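Catechol 1,2 dioxygenase (Acinetobacter radioresistens, PDB 2XSU) probably catalyses the oxygen-dependent ring opening of catechol to cis,cis-muconate at a ferric iron, as a homodimer of the intradiol dioxygenase family. Local coordinates at residues 30-33 with 34-38; 75-79 with 80-84; 172-176 with 177-181. The protein carries 1 engineered substitution. All blocks are in the same frame, centred on the assembly; numbering follows the deposited sequence.

The three contacts are all local and follow one another along the chain. Contacts 1 and 2 both belong to the helical N-terminal part, both touch the second subunit, and each lies against a bound phosphoinositide lipid, though not the same copy; their centres are about 23 Å apart. Contact 3 is in the beta-rich dioxygenase part, about 40 Å between centres from contact 1 and across the centre of the chain from it. The iron lies between contacts 2 and 3, whose centres are about 25 Å apart: the side chain of Glu83 in contact 2 comes to about 9 Å from the metal and that of Leu179 in contact 3 to about 11 Å. Contact 1 is remote from the metal site.

Contact 1 of 3, residues 30-33 with 34-38; sequences ERIQ and QVVVR. With PIE (1,2-diacyl-sn-glycero-3-phosphoinositol), chain C.
Arg31 NH1 donates to Gln34 OE1 over 2.9 Å, between side chains one turn apart on helix 30-49. The oxygen sits at the guanidinium edge, in its plane, while the amide is rotated 55° from that plane and receives the N-H from above its carbonyl plane. The bend of Arg31 at chi2 (58°) folds its end back alongside the helix. There Val35 CG2 lies over one guanidinium face, near its outer edge, with 4.1 Å between it and Arg31 NE. Arg31 NH2 has further partners on the second subunit, a salt bridge to Glu56 and a hydrogen bond to the carbonyl of Leu50, so this arginine ties the two chains together.

The neighbouring face of the helix is aliphatic. Ile32 CG2 meets Val36 CG2 at 4.1 Å, and three branches reach the bound phosphoinositide: Ile32 CD1 comes within 3.7 Å of its glycerol carbon C3, while Val36 CG2 and Val35 CG1, whose sister branch is on the arginine, touch carbons of the two acyl chains. Arg31 and Gln34 reach the second subunit while Ile32, Val35 and Val36 meet the lipid, as in helices lining the lipid tunnel at the dimer interface of catechol 1,2-dioxygenases.

Contact 2 of 3, residues 75-79 with 80-84; sequences LLAGG and LGLEH. Engineered in segment 75-79: Gly78 (natural residue Ala). With PIE (1,2-diacyl-sn-glycero-3-phosphoinositol), chain B.
Leu76 overlaps Leu80 one turn further along helix 73-80, its CD1 packed 3.7 Å from Leu80 CG. With CG of Leu76 anti to its own backbone N (chi1 -175°), the branched end crosses that of Leu80 at a slant, and the pair forms a greasy surface for the lipid. Leu80 CD1 rests on C43 of the acyl chain at 3.8 Å. Leu76 CD2 and the backbone N of Ala77 approach the last carbon, C46, and Leu82 CD2 adds a methyl from the next helix, at 3.8 Å from C45.

The two helices are joined at Gly81, which takes a positive phi of 92° and at once serves as N-cap of helix 82-96. Its N-H bonds to Gly78 O at 3.1 Å, and more weakly to Ala77 O. The same Ala77 carbonyl is held by Glu83 N at 3.0 Å, so the last turn of one helix is stitched to the first turn of the next. A water continues this stitching, donating to Gly78 O and accepting from His84 N.

Glu83 extends past the engineered Gly78, with OE1 at 3.7 Å from Gly78 CA. Its other oxygen, OE2, takes a hydrogen bond from Gly109 N.

Helix 208-215 touches Leu76 through Thr209 and Leu212. From the second subunit, Leu61, Leu40 and Ile47 pack on Ala77, Leu80 and Leu82 respectively, so the junction is covered by helix 208-215 of its own chain at Leu76 and by helices 30-49 and 54-69 of the second subunit at the other three.

Contact 3 of 3, residues 172-176 with 177-181; sequences KSQSD and FNLRR
Two type II beta turns in succession, Ser175 to Asn178 and Phe177 to Arg180, carry the chain out of a long loop into strand 180-184. Asn178 N closes the first turn on Ser175 O at 3.1 Å, and Arg180 N closes the second on Phe177 O, also at 3.1 Å. Phe177 and Leu179 fill the third positions of these turns and accordingly both have positive phi, near 60°, although neither is a glycine.

An amide pair braces the first turn. Asn178 ND2 donates to Gln174 OE1 across 3.0 Å, and the bond is fairly straight (165° at the hydrogen). The acceptor lies in the amide plane of Asn178, but the two amides stand almost perpendicular, and the donor approaches Gln174 OE1 tilted 29° from its carbonyl plane. Gln174 gets there with an extended chain, and its NE2 is held by Asp171 OD1 and Asn166 O, which fixes the rotation of the amide. Ser175 OG, which touches Asn178 CB at 3.6 Å, is hydrogen-bonded to Asp127.

On the strand side, Arg181 NH1 bonds to Arg180 O at 2.8 Å. It also makes a weak bond to Phe177 O, the carbonyl that already closes the second turn. A water that donates to Asp176 O at 2.7 Å is weakly bonded to the same nitrogen, a loose link between the two turns and this guanidinium.

The side chain of Gln174 comes within about 5 Å of that of the iron ligand Tyr167, and Arg180 packs on that tyrosine while its NH2 bonds to Ser168 O. These consecutive turns thus end the same loop that carries Tyr167 and, through Arg180, pack against this ligand of the ferric site in the intradiol dioxygenase beta fold.

Contact 1 of 3, residues 30-33 with 34-38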
loop_
_atom_site.group_PDB
_atom_site.type_symbol
_atom_site.label_atom_id
_atom_site.label_comp_id
_atom_site.label_asym_id
_atom_site.label_seq_id
_atom_site.Cartn_x
_atom_site.Cartn_y
_atom_site.Cartn_z
ATOM N N GLU A 30 9.188 -7.372 -18.576
ATOM C CA GLU A 30 8.324 -8.540 -18.709
ATOM C C GLU A 30 7.901 -9.136 -17.355
ATOM O O GLU A 30 6.758 -9.597 -17.209
ATOM C CB GLU A 30 8.949 -9.598 -19.626
ATOM C CG GLU A 30 9.115 -9.048 -21.060
ATOM C CD GLU A 30 9.455 -10.099 -22.103
ATOM O OE1 GLU A 30 9.044 -11.273 -21.943
ATOM O OE2 GLU A 30 10.128 -9.731 -23.101
ATOM N N ARG A 31 8.820 -9.124 -16.379
ATOM C CA ARG A 31 8.543 -9.681 -15.037
ATOM C C ARG A 31 7.494 -8.836 -14.299
ATOM O O ARG A 31 6.525 -9.383 -13.725
ATOM C CB ARG A 31 9.833 -9.789 -14.203
ATOM C CG ARG A 31 9.597 -10.357 -12.775
ATOM C CD ARG A 31 8.953 -11.736 -12.792
ATOM N NE ARG A 31 9.135 -12.396 -11.485
ATOM C CZ ARG A 31 8.641 -13.576 -11.131
ATOM N NH1 ARG A 31 7.851 -14.296 -11.957
ATOM N NH2 ARG A 31 8.957 -14.038 -9.915
ATOM N N ILE A 32 7.665 -7.521 -14.368
ATOM C CA ILE A 32 6.706 -6.613 -13.708
ATOM C C ILE A 32 5.333 -6.769 -14.377
ATOM O O ILE A 32 4.309 -6.874 -13.689
ATOM C CB ILE A 32 7.209 -5.162 -13.690
ATOM C CG1 ILE A 32 8.414 -5.035 -12.742
ATOM C CG2 ILE A 32 6.101 -4.210 -13.229
ATOM C CD1 ILE A 32 9.129 -3.705 -12.787
ATOM N N GLN A 33 5.300 -6.807 -15.714
ATOM C CA GLN A 33 4.039 -7.045 -16.411
ATOM C C GLN A 33 3.355 -8.347 -15.957
ATOM O O GLN A 33 2.177 -8.363 -15.630
ATOM C CB GLN A 33 4.240 -7.004 -17.925
ATOM C CG GLN A 33 2.926 -7.110 -18.712
ATOM C CD GLN A 33 3.196 -7.350 -20.195
ATOM O OE1 GLN A 33 3.581 -8.456 -20.579
ATOM N NE2 GLN A 33 3.014 -6.316 -21.022
ATOM N N GLN A 34 4.112 -9.443 -15.937
ATOM C CA GLN A 34 3.607 -10.742 -15.490
ATOM C C GLN A 34 2.977 -10.676 -14.076
ATOM O O GLN A 34 1.876 -11.169 -13.857
ATOM C CB GLN A 34 4.784 -11.745 -15.480
ATOM C CG GLN A 34 4.382 -13.127 -15.063
ATOM C CD GLN A 34 5.570 -14.038 -14.743
ATOM O OE1 GLN A 34 6.689 -13.587 -14.514
ATOM N NE2 GLN A 34 5.303 -15.334 -14.717
ATOM N N VAL A 35 3.704 -10.086 -13.128
ATOM C CA VAL A 35 3.239 -10.020 -11.744
ATOM C C VAL A 35 1.987 -9.127 -11.601
ATOM O O VAL A 35 1.001 -9.538 -10.966
ATOM C CB VAL A 35 4.378 -9.574 -10.764
ATOM C CG1 VAL A 35 3.802 -9.327 -9.334
ATOM C CG2 VAL A 35 5.543 -10.572 -10.772
ATOM N N VAL A 36 1.994 -7.960 -12.243
ATOM C CA VAL A 36 0.832 -7.067 -12.210
ATOM C C VAL A 36 -0.430 -7.732 -12.784
ATOM O O VAL A 36 -1.518 -7.672 -12.174
ATOM C CB VAL A 36 1.160 -5.727 -12.915
ATOM C CG1 VAL A 36 -0.117 -4.907 -13.173
ATOM C CG2 VAL A 36 2.222 -4.966 -12.087
ATOM N N VAL A 37 -0.304 -8.385 -13.938
ATOM C CA VAL A 37 -1.434 -9.057 -14.566
ATOM C C VAL A 37 -2.013 -10.141 -13.646
ATOM O O VAL A 37 -3.223 -10.269 -13.496
ATOM C CB VAL A 37 -1.021 -9.605 -15.946
ATOM C CG1 VAL A 37 -2.076 -10.547 -16.502
ATOM C CG2 VAL A 37 -0.796 -8.448 -16.896
ATOM N N ARG A 38 -1.138 -10.920 -13.021
ATOM C CA ARG A 38 -1.585 -11.957 -12.100
ATOM C C ARG A 38 -2.281 -11.387 -10.867
ATOM O O ARG A 38 -3.384 -11.829 -10.525
ATOM C CB ARG A 38 -0.394 -12.854 -11.712
ATOM C CG ARG A 38 -0.692 -13.857 -10.559
ATOM C CD ARG A 38 -1.811 -14.864 -10.884
ATOM N NE ARG A 38 -2.077 -15.732 -9.730
ATOM C CZ ARG A 38 -1.635 -16.989 -9.645
ATOM N NH1 ARG A 38 -0.988 -17.534 -10.672
ATOM N NH2 ARG A 38 -1.903 -17.710 -8.564
HETATM P P PIE C . 10.447 2.111 -9.765
HETATM O O11 PIE C . 11.774 1.521 -9.865
HETATM O O12 PIE C . 9.222 0.992 -10.019
HETATM O O13 PIE C . 10.369 3.139 -11.167
HETATM O O14 PIE C . 10.138 3.096 -8.723
HETATM C C1 PIE C . 11.518 0.304 -10.774
HETATM C C2 PIE C . 11.317 -0.799 -9.713
HETATM C C3 PIE C . 9.916 -1.366 -9.973
HETATM O O31 PIE C . 9.222 -1.761 -8.771
HETATM O O32 PIE C . 7.195 -0.933 -9.277
HETATM C C31 PIE C . 7.886 -1.913 -9.007
HETATM C C32 PIE C . 7.256 -3.303 -8.925
HETATM C C33 PIE C . 6.188 -3.353 -7.835
HETATM C C34 PIE C . 4.783 -3.251 -8.426
HETATM C C35 PIE C . 3.822 -4.174 -7.679
HETATM C C36 PIE C . 2.468 -3.507 -7.452
HETATM C C37 PIE C . 1.463 -3.981 -8.499
HETATM C C38 PIE C . 0.039 -3.924 -7.949
HETATM C C39 PIE C . -0.756 -4.900 -8.543
HETATM C C40 PIE C . -1.926 -5.386 -7.961
HETATM C C41 PIE C . -2.407 -4.930 -6.740
HETATM C C42 PIE C . -3.643 -4.042 -6.934
HETATM O O21 PIE C . 12.367 -1.851 -9.691
HETATM O O22 PIE C . 12.803 -2.163 -11.900
HETATM C C21 PIE C . 12.539 -2.653 -10.801
HETATM C C22 PIE C . 12.495 -4.189 -10.704
HETATM C C23 PIE C . 11.525 -4.819 -9.704
HETATM C C24 PIE C . 11.644 -6.350 -9.727
HETATM C C25 PIE C . 10.311 -7.014 -10.083
HETATM C C26 PIE C . 9.316 -6.880 -8.931
HETATM C C27 PIE C . 8.018 -7.624 -9.227
HETATM C C28 PIE C . 6.873 -7.093 -8.362
HETATM C C29 PIE C . 6.718 -7.921 -7.086
HETATM C C47 PIE C . 5.433 -7.577 -6.334
HETATM C C48 PIE C . 5.342 -8.408 -5.056
HETATM C C49 PIE C . 3.899 -8.517 -4.562
HETATM C C50 PIE C . 3.801 -8.393 -3.037
HETATM C C51 PIE C . 3.423 -6.973 -2.584
HETATM C "C1'" PIE C . 11.497 6.308 -7.516
HETATM C "C2'" PIE C . 12.760 5.808 -6.879
HETATM C "C3'" PIE C . 13.360 4.716 -7.784
HETATM C "C4'" PIE C . 12.401 3.625 -8.029
HETATM C "C5'" PIE C . 11.087 4.149 -8.622
HETATM C "C6'" PIE C . 10.463 5.198 -7.666
HETATM O "O1'" PIE C . 10.879 7.285 -6.661
HETATM O "O2'" PIE C . 13.724 6.834 -6.722
HETATM O "O3'" PIE C . 14.562 4.193 -7.204
HETATM O "O4'" PIE C . 12.452 2.265 -7.652
HETATM O "O6'" PIE C . 9.274 5.732 -8.265
HETATM C C52 PIE C . 2.137 -6.438 -3.239
HETATM C C53 PIE C . 0.881 -6.920 -2.513
HETATM C C54 PIE C . 0.779 -6.324 -1.105
HETATM C C55 PIE C . -0.659 -5.903 -0.789
HETATM C C43 PIE C . -3.275 -2.552 -6.998
HETATM C C44 PIE C . -4.175 -1.697 -6.105
HETATM C C45 PIE C . -4.678 -0.472 -6.868
HETATM C C46 PIE C . -4.147 0.806 -6.233
#

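Contact 2 of 3, residues 75-79 with 80-84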
loop_
_atom_site.group_PDB
_atom_site.type_symbol
_atom_site.label_atom_id
_atom_site.label_comp_id
_atom_site.label_asym_id
_atom_site.label_seq_id
_atom_site.Cartn_x
_atom_site.Cartn_y
_atom_site.Cartn_z
ATOM N N LEU A 75 6.136 -3.909 9.146
ATOM C CA LEU A 75 5.549 -4.446 10.349
ATOM C C LEU A 75 4.320 -5.313 10.029
ATOM O O LEU A 75 4.136 -6.399 10.612
ATOM C CB LEU A 75 5.191 -3.285 11.290
ATOM C CG LEU A 75 5.001 -3.556 12.747
ATOM C CD1 LEU A 75 6.233 -4.267 13.319
ATOM C CD2 LEU A 75 4.799 -2.171 13.449
ATOM N N LEU A 76 3.473 -4.842 9.106
ATOM C CA LEU A 76 2.285 -5.584 8.697
ATOM C C LEU A 76 2.654 -6.889 8.000
ATOM O O LEU A 76 1.980 -7.902 8.199
ATOM C CB LEU A 76 1.434 -4.715 7.753
ATOM C CG LEU A 76 0.084 -5.366 7.356
ATOM C CD1 LEU A 76 -0.801 -5.557 8.576
ATOM C CD2 LEU A 76 -0.583 -4.453 6.348
ATOM N N ALA A 77 3.720 -6.856 7.186
ATOM C CA ALA A 77 4.219 -8.092 6.557
ATOM C C ALA A 77 4.601 -9.132 7.607
ATOM O O ALA A 77 4.349 -10.349 7.436
ATOM C CB ALA A 77 5.393 -7.782 5.622
ATOM N N GLY A 78 5.217 -8.675 8.693
ATOM C CA GLY A 78 5.515 -9.579 9.812
ATOM C C GLY A 78 4.251 -10.092 10.467
ATOM O O GLY A 78 4.052 -11.304 10.580
ATOM N N GLY A 79 3.351 -9.182 10.859
ATOM C CA GLY A 79 2.131 -9.585 11.568
ATOM C C GLY A 79 1.159 -10.504 10.830
ATOM O O GLY A 79 0.543 -11.367 11.446
ATOM N N LEU A 80 1.016 -10.330 9.507
ATOM C CA LEU A 80 0.100 -11.176 8.743
ATOM C C LEU A 80 0.740 -12.528 8.439
ATOM O O LEU A 80 0.064 -13.445 7.978
ATOM C CB LEU A 80 -0.342 -10.476 7.446
ATOM C CG LEU A 80 -1.129 -9.171 7.680
ATOM C CD1 LEU A 80 -1.541 -8.623 6.325
ATOM C CD2 LEU A 80 -2.356 -9.338 8.579
ATOM N N GLY A 81 2.043 -12.628 8.681
ATOM C CA GLY A 81 2.774 -13.873 8.441
ATOM C C GLY A 81 3.404 -14.009 7.058
ATOM O O GLY A 81 4.013 -15.045 6.751
ATOM N N LEU A 82 3.316 -12.962 6.236
ATOM C CA LEU A 82 3.997 -12.978 4.947
ATOM C C LEU A 82 5.518 -13.086 5.103
ATOM O O LEU A 82 6.173 -13.808 4.349
ATOM C CB LEU A 82 3.626 -11.709 4.153
ATOM C CG LEU A 82 4.401 -11.390 2.877
ATOM C CD1 LEU A 82 4.179 -12.470 1.821
ATOM C CD2 LEU A 82 3.944 -10.013 2.331
ATOM N N GLU A 83 6.092 -12.359 6.066
ATOM C CA GLU A 83 7.542 -12.390 6.222
ATOM C C GLU A 83 8.015 -13.809 6.613
ATOM O O GLU A 83 8.950 -14.347 6.014
ATOM C CB GLU A 83 7.967 -11.333 7.272
ATOM C CG GLU A 83 9.473 -11.132 7.277
ATOM C CD GLU A 83 9.909 -9.926 8.145
ATOM O OE1 GLU A 83 9.049 -9.378 8.876
ATOM O OE2 GLU A 83 11.106 -9.551 8.059
ATOM N N HIS A 84 7.307 -14.423 7.551
ATOM C CA HIS A 84 7.612 -15.816 7.907
ATOM C C HIS A 84 7.428 -16.772 6.708
ATOM O O HIS A 84 8.227 -17.692 6.530
ATOM C CB HIS A 84 6.729 -16.235 9.103
ATOM C CG HIS A 84 6.792 -17.684 9.434
ATOM N ND1 HIS A 84 7.964 -18.323 9.794
ATOM C CD2 HIS A 84 5.813 -18.615 9.493
ATOM C CE1 HIS A 84 7.701 -19.598 10.034
ATOM N NE2 HIS A 84 6.402 -19.799 9.881
HETATM P P PIE B . -9.143 1.196 11.132
HETATM O O11 PIE B . -10.534 1.623 11.166
HETATM O O12 PIE B . -8.933 -0.259 10.322
HETATM O O13 PIE B . -8.816 0.797 12.795
HETATM O O14 PIE B . -8.064 2.161 10.898
HETATM C C1 PIE B . -11.285 0.286 11.018
HETATM C C2 PIE B . -11.526 0.269 9.494
HETATM C C3 PIE B . -10.855 -1.015 8.989
HETATM O O31 PIE B . -10.263 -0.878 7.680
HETATM O O32 PIE B . -8.344 -1.979 8.072
HETATM C C31 PIE B . -9.389 -1.897 7.431
HETATM C C32 PIE B . -9.713 -2.926 6.349
HETATM C C33 PIE B . -8.658 -2.907 5.246
HETATM C C34 PIE B . -7.666 -4.059 5.403
HETATM C C35 PIE B . -7.297 -4.633 4.036
HETATM C C36 PIE B . -5.808 -4.958 3.950
HETATM C C37 PIE B . -5.577 -6.450 4.185
HETATM C C38 PIE B . -4.319 -6.924 3.462
HETATM C C39 PIE B . -4.437 -8.263 3.099
HETATM C C40 PIE B . -3.687 -8.843 2.076
HETATM C C41 PIE B . -2.748 -8.136 1.336
HETATM C C42 PIE B . -1.322 -8.541 1.729
HETATM O O21 PIE B . -12.950 0.373 9.080
HETATM O O22 PIE B . -14.013 -0.903 10.632
HETATM C C21 PIE B . -13.832 -0.624 9.446
HETATM C C22 PIE B . -14.688 -1.369 8.405
HETATM C C23 PIE B . -14.074 -1.642 7.031
HETATM C C24 PIE B . -15.082 -2.363 6.123
HETATM C C25 PIE B . -14.543 -3.715 5.645
HETATM C C26 PIE B . -13.418 -3.519 4.629
HETATM C C27 PIE B . -12.941 -4.853 4.066
HETATM C C28 PIE B . -11.535 -4.726 3.473
HETATM C C29 PIE B . -11.596 -4.442 1.972
HETATM C C47 PIE B . -10.223 -4.564 1.313
HETATM C C48 PIE B . -10.333 -4.242 -0.176
HETATM C C49 PIE B . -9.172 -4.847 -0.966
HETATM C C50 PIE B . -8.648 -3.892 -2.044
HETATM C C51 PIE B . -7.402 -3.114 -1.588
HETATM C "C1'" PIE B . -6.897 5.352 12.338
HETATM C "C2'" PIE B . -8.004 6.246 11.865
HETATM C "C3'" PIE B . -9.335 5.485 12.003
HETATM C "C4'" PIE B . -9.311 4.208 11.269
HETATM C "C5'" PIE B . -8.139 3.323 11.713
HETATM C "C6'" PIE B . -6.802 4.081 11.504
HETATM O "O1'" PIE B . -5.633 6.014 12.162
HETATM O "O2'" PIE B . -8.093 7.439 12.625
HETATM O "O3'" PIE B . -10.424 6.296 11.543
HETATM O "O4'" PIE B . -10.066 3.784 10.154
HETATM O "O6'" PIE B . -5.723 3.271 11.989
HETATM C C52 PIE B . -6.261 -4.016 -1.085
HETATM C C53 PIE B . -5.408 -4.554 -2.233
HETATM C C54 PIE B . -4.629 -3.435 -2.931
HETATM C C55 PIE B . -3.201 -3.880 -3.257
HETATM C C43 PIE B . -0.732 -7.606 2.797
HETATM C C44 PIE B . 0.684 -7.151 2.446
HETATM C C45 PIE B . 1.610 -7.304 3.652
HETATM C C46 PIE B . 2.120 -5.944 4.108
HETATM O O HOH W 1 5.949 -13.101 9.734
#

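Contact 3 of 3, residues 172-176 with 177-181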
loop_
_atom_site.group_PDB
_atom_site.type_symbol
_atom_site.label_atom_id
_atom_site.label_comp_id
_atom_site.label_asym_id
_atom_site.label_seq_id
_atom_site.Cartn_x
_atom_site.Cartn_y
_atom_site.Cartn_z
ATOM N N LYS A 172 13.986 8.282 18.425
ATOM C CA LYS A 172 14.995 9.337 18.298
ATOM C C LYS A 172 15.560 9.855 19.625
ATOM O O LYS A 172 16.527 10.624 19.616
ATOM C CB LYS A 172 14.487 10.496 17.432
ATOM C CG LYS A 172 14.607 10.228 15.940
ATOM C CD LYS A 172 13.586 11.053 15.160
ATOM C CE LYS A 172 13.203 10.332 13.876
ATOM N NZ LYS A 172 11.763 10.546 13.529
ATOM N N SER A 173 14.968 9.432 20.743
ATOM C CA SER A 173 15.501 9.721 22.080
ATOM C C SER A 173 16.774 8.939 22.452
ATOM O O SER A 173 17.551 9.365 23.314
ATOM C CB SER A 173 14.422 9.504 23.145
ATOM O OG SER A 173 14.278 8.142 23.487
ATOM N N GLN A 174 16.994 7.788 21.822
ATOM C CA GLN A 174 18.229 7.051 22.060
ATOM C C GLN A 174 19.364 7.634 21.255
ATOM O O GLN A 174 19.144 8.231 20.193
ATOM C CB GLN A 174 18.072 5.574 21.683
ATOM C CG GLN A 174 17.111 4.835 22.553
ATOM C CD GLN A 174 17.073 3.348 22.216
ATOM O OE1 GLN A 174 18.114 2.699 22.133
ATOM N NE2 GLN A 174 15.873 2.822 21.996
ATOM N N SER A 175 20.585 7.444 21.751
ATOM C CA SER A 175 21.763 7.845 21.009
ATOM C C SER A 175 21.781 7.061 19.695
ATOM O O SER A 175 21.276 5.920 19.611
ATOM C CB SER A 175 23.048 7.618 21.823
ATOM O OG SER A 175 23.188 6.274 22.282
ATOM N N ASP A 176 22.330 7.678 18.657
ATOM C CA ASP A 176 22.512 6.975 17.396
ATOM C C ASP A 176 23.273 5.654 17.598
ATOM O O ASP A 176 24.283 5.577 18.331
ATOM C CB ASP A 176 23.242 7.851 16.376
ATOM C CG ASP A 176 22.768 9.283 16.407
ATOM O OD1 ASP A 176 21.556 9.525 16.159
ATOM O OD2 ASP A 176 23.616 10.156 16.681
ATOM N N PHE A 177 22.732 4.619 16.957
ATOM C CA PHE A 177 23.245 3.234 16.985
ATOM C C PHE A 177 23.271 2.548 18.354
ATOM O O PHE A 177 23.932 1.527 18.511
ATOM C CB PHE A 177 24.602 3.119 16.284
ATOM C CG PHE A 177 24.511 3.299 14.803
ATOM C CD1 PHE A 177 23.924 2.314 14.013
ATOM C CD2 PHE A 177 25.014 4.446 14.199
ATOM C CE1 PHE A 177 23.833 2.460 12.616
ATOM C CE2 PHE A 177 24.941 4.613 12.815
ATOM C CZ PHE A 177 24.336 3.611 12.018
ATOM N N ASN A 178 22.549 3.102 19.321
ATOM C CA ASN A 178 22.457 2.410 20.614
ATOM C C ASN A 178 21.920 0.982 20.367
ATOM O O ASN A 178 20.964 0.789 19.598
ATOM C CB ASN A 178 21.569 3.162 21.587
ATOM C CG ASN A 178 21.747 2.687 23.029
ATOM O OD1 ASN A 178 22.878 2.485 23.486
ATOM N ND2 ASN A 178 20.638 2.516 23.745
ATOM N N LEU A 179 22.556 -0.002 21.000
ATOM C CA LEU A 179 22.181 -1.430 20.881
ATOM C C LEU A 179 22.243 -1.971 19.445
ATOM O O LEU A 179 21.485 -2.877 19.087
ATOM C CB LEU A 179 20.796 -1.678 21.537
ATOM C CG LEU A 179 20.660 -1.070 22.948
ATOM C CD1 LEU A 179 19.230 -1.222 23.477
ATOM C CD2 LEU A 179 21.654 -1.731 23.935
ATOM N N ARG A 180 23.170 -1.428 18.651
ATOM C CA ARG A 180 23.456 -1.937 17.304
ATOM C C ARG A 180 24.965 -1.968 17.118
ATOM O O ARG A 180 25.629 -0.934 17.225
ATOM C CB ARG A 180 22.831 -1.001 16.247
ATOM C CG ARG A 180 21.318 -0.804 16.372
ATOM C CD ARG A 180 20.835 0.261 15.375
ATOM N NE ARG A 180 19.399 0.468 15.465
ATOM C CZ ARG A 180 18.488 -0.313 14.883
ATOM N NH1 ARG A 180 18.883 -1.364 14.158
ATOM N NH2 ARG A 180 17.203 -0.041 15.048
ATOM N N ARG A 181 25.518 -3.135 16.816
ATOM C CA ARG A 181 26.970 -3.298 16.642
ATOM C C ARG A 181 27.306 -4.330 15.575
ATOM O O ARG A 181 26.542 -5.292 15.346
ATOM C CB ARG A 181 27.653 -3.701 17.944
ATOM C CG ARG A 181 27.588 -2.684 19.085
ATOM C CD ARG A 181 28.378 -1.395 18.781
ATOM N NE ARG A 181 28.375 -0.548 19.982
ATOM C CZ ARG A 181 27.470 0.375 20.262
ATOM N NH1 ARG A 181 26.479 0.631 19.415
ATOM N NH2 ARG A 181 27.550 1.081 21.405
HETATM O O HOH W 2 25.764 3.829 19.816
#